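Long-range contact in esterase (Rhizomucor miehei, PDB 4WY5), which probably hydrolyses carboxylic esters, as a carboxylesterase of the alpha/beta hydrolase fold: residues V51-K56 against K66-R71. Residues are numbered along the deposited sequence; the frame is centred on the assembly and turned at random.
Sequences VIEEDK and KLTIVR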
loop_
_atom_site.group_PDB
_atom_site.type_symbol
_atom_site.label_atom_id
_atom_site.label_comp_id
_atom_site.label_asym_id
_atom_site.label_seq_id
_atom_site.Cartn_x
_atom_site.Cartn_y
_atom_site.Cartn_z
ATOM N N VAL A 51 -21.493 12.726 -11.524
ATOM C CA VAL A 51 -22.130 11.844 -10.547
ATOM C C VAL A 51 -23.636 12.173 -10.430
ATOM O O VAL A 51 -24.065 13.272 -10.813
ATOM C CB VAL A 51 -21.466 11.988 -9.127
ATOM C CG1 VAL A 51 -22.151 11.139 -8.158
ATOM C CG2 VAL A 51 -19.980 11.597 -9.116
ATOM N N ILE A 52 -24.432 11.228 -9.919
ATOM C CA ILE A 52 -25.822 11.492 -9.557
ATOM C C ILE A 52 -25.979 11.560 -8.034
ATOM O O ILE A 52 -25.831 10.554 -7.347
ATOM C CB ILE A 52 -26.775 10.417 -10.116
ATOM C CG1 ILE A 52 -26.658 10.341 -11.632
ATOM C CG2 ILE A 52 -28.219 10.737 -9.747
ATOM C CD1 ILE A 52 -27.106 9.040 -12.152
ATOM N N GLU A 53 -26.288 12.747 -7.520
ATOM C CA GLU A 53 -26.313 13.023 -6.074
ATOM C C GLU A 53 -27.742 13.306 -5.564
ATOM O O GLU A 53 -28.561 13.871 -6.282
ATOM C CB GLU A 53 -25.383 14.214 -5.756
ATOM C CG GLU A 53 -25.503 14.768 -4.336
ATOM C CD GLU A 53 -24.560 15.938 -4.052
ATOM O OE1 GLU A 53 -25.006 16.913 -3.396
ATOM O OE2 GLU A 53 -23.378 15.888 -4.474
ATOM N N GLU A 54 -28.044 12.890 -4.336
ATOM C CA GLU A 54 -29.384 13.066 -3.766
ATOM C C GLU A 54 -29.351 13.169 -2.238
ATOM O O GLU A 54 -28.694 12.360 -1.599
ATOM C CB GLU A 54 -30.275 11.899 -4.199
ATOM C CG GLU A 54 -31.613 11.827 -3.508
ATOM C CD GLU A 54 -32.433 10.631 -3.957
ATOM O OE1 GLU A 54 -31.864 9.677 -4.542
ATOM O OE2 GLU A 54 -33.654 10.641 -3.706
ATOM N N ASP A 55 -30.051 14.151 -1.661
ATOM C CA ASP A 55 -30.104 14.317 -0.197
ATOM C C ASP A 55 -31.452 13.858 0.402
ATOM O O ASP A 55 -32.507 14.107 -0.173
ATOM C CB ASP A 55 -29.829 15.780 0.200
ATOM C CG ASP A 55 -28.346 16.168 0.064
ATOM O OD1 ASP A 55 -27.511 15.273 -0.174
ATOM O OD2 ASP A 55 -28.006 17.365 0.214
ATOM N N LYS A 56 -31.401 13.201 1.565
ATOM C CA LYS A 56 -32.583 12.631 2.221
ATOM C C LYS A 56 -32.541 12.831 3.749
ATOM O O LYS A 56 -31.463 12.851 4.359
ATOM C CB LYS A 56 -32.706 11.137 1.897
ATOM C CG LYS A 56 -32.995 10.812 0.431
ATOM C CD LYS A 56 -33.221 9.316 0.209
ATOM C CE LYS A 56 -34.575 8.856 0.719
ATOM N NZ LYS A 56 -35.686 9.488 -0.042
ATOM N N LYS A 66 -29.539 12.944 8.590
ATOM C CA LYS A 66 -29.400 13.537 7.266
ATOM C C LYS A 66 -28.345 12.765 6.476
ATOM O O LYS A 66 -27.228 12.562 6.962
ATOM C CB LYS A 66 -29.033 15.021 7.359
ATOM C CG LYS A 66 -29.223 15.791 6.040
ATOM C CD LYS A 66 -28.723 17.211 6.191
ATOM C CE LYS A 66 -29.042 17.714 7.598
ATOM N NZ LYS A 66 -28.268 18.936 7.976
ATOM N N LEU A 67 -28.702 12.347 5.262
ATOM C CA LEU A 67 -27.831 11.511 4.436
ATOM C C LEU A 67 -27.632 12.099 3.036
ATOM O O LEU A 67 -28.492 12.811 2.518
ATOM C CB LEU A 67 -28.402 10.093 4.302
ATOM C CG LEU A 67 -28.774 9.313 5.561
ATOM C CD1 LEU A 67 -29.336 7.958 5.201
ATOM C CD2 LEU A 67 -27.594 9.172 6.486
ATOM N N THR A 68 -26.485 11.812 2.433
ATOM C CA THR A 68 -26.282 12.129 1.027
ATOM C C THR A 68 -25.960 10.827 0.301
ATOM O O THR A 68 -25.111 10.053 0.744
ATOM C CB THR A 68 -25.162 13.188 0.827
ATOM O OG1 THR A 68 -25.583 14.433 1.401
ATOM C CG2 THR A 68 -24.872 13.419 -0.649
ATOM N N ILE A 69 -26.677 10.571 -0.790
ATOM C CA ILE A 69 -26.538 9.329 -1.538
ATOM C C ILE A 69 -25.930 9.618 -2.905
ATOM O O ILE A 69 -26.471 10.392 -3.680
ATOM C CB ILE A 69 -27.897 8.610 -1.701
ATOM C CG1 ILE A 69 -28.407 8.123 -0.339
ATOM C CG2 ILE A 69 -27.746 7.391 -2.602
ATOM C CD1 ILE A 69 -29.563 8.893 0.194
ATOM N N VAL A 70 -24.818 8.962 -3.209
ATOM C CA VAL A 70 -24.007 9.313 -4.372
ATOM C C VAL A 70 -23.823 8.057 -5.224
ATOM O O VAL A 70 -23.537 6.993 -4.677
ATOM C CB VAL A 70 -22.636 9.886 -3.905
ATOM C CG1 VAL A 70 -21.895 10.510 -5.021
ATOM C CG2 VAL A 70 -22.827 10.939 -2.817
ATOM N N ARG A 71 -23.989 8.175 -6.546
ATOM C CA ARG A 71 -24.032 7.013 -7.455
ATOM C C ARG A 71 -23.417 7.362 -8.832
ATOM O O ARG A 71 -23.470 8.516 -9.251
ATOM C CB ARG A 71 -25.498 6.528 -7.609
ATOM C CG ARG A 71 -25.689 5.302 -8.524
ATOM C CD ARG A 71 -27.143 4.931 -8.880
ATOM N NE ARG A 71 -27.837 4.304 -7.754
ATOM C CZ ARG A 71 -28.038 2.992 -7.609
ATOM N NH1 ARG A 71 -27.603 2.125 -8.509
ATOM N NH2 ARG A 71 -28.684 2.549 -6.542
HETATM O O HOH W 1 -27.581 9.160 -6.102
#
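With chi1 of Asp55 at -74° and that of Thr68 at -66°, CG of the aspartate and OG1 of the threonine each lie opposite their own carbonyl carbon, and the two side chains run side by side in the same direction. Thr68 OG1 donates to Asp55 OD1 over 2.6 Å, reaching the oxygen from above the carboxylate plane, 46° out of it. The pair links neighbouring strands of the beta hairpin 52-60/63-71, which forms one margin of the alpha/beta hydrolase sheet: strand 52-60 is outermost within the chain, and strand 63-71 continues the sheet through backbone bonds to strand 113-117. Asp55 with Thr68 and Glu53 with Val70 are antiparallel non-hydrogen-bonded pairs; Ile52 with Arg71, Glu54 with Ile69 and Lys56 with Leu67 are the hydrogen-bonded ones, each closed by two N-H...O bonds. Glu54 O takes the N-H of Ile69 at 2.8 Å in a nearly straight bond. On the face of Asp55 and Thr68, Glu53 CG passes Thr68 CG2 at 4.0 Å, and the extended chain beyond it carries the carboxylate to salt bridges with Arg104 and Lys96. Lys96 also pairs with Asp55 OD2, so one ammonium group probably offsets part of the charge of both acids. Val51 CG1 meets Val70 CG1 toward helix 100-110, which packs on both valines. Over the other face the aliphatic part of Lys56 crosses Ile69, with CD 3.7 Å from Ile69 CD1, before the chain bends away. Arg71, bent at chi3, turns its guanidinium from the hairpin to the carbonyls of Gln78 and Asn149. A water bridges the strands, donating to Ile52 O at 2.6 Å and to Ile69 O at 2.9 Å.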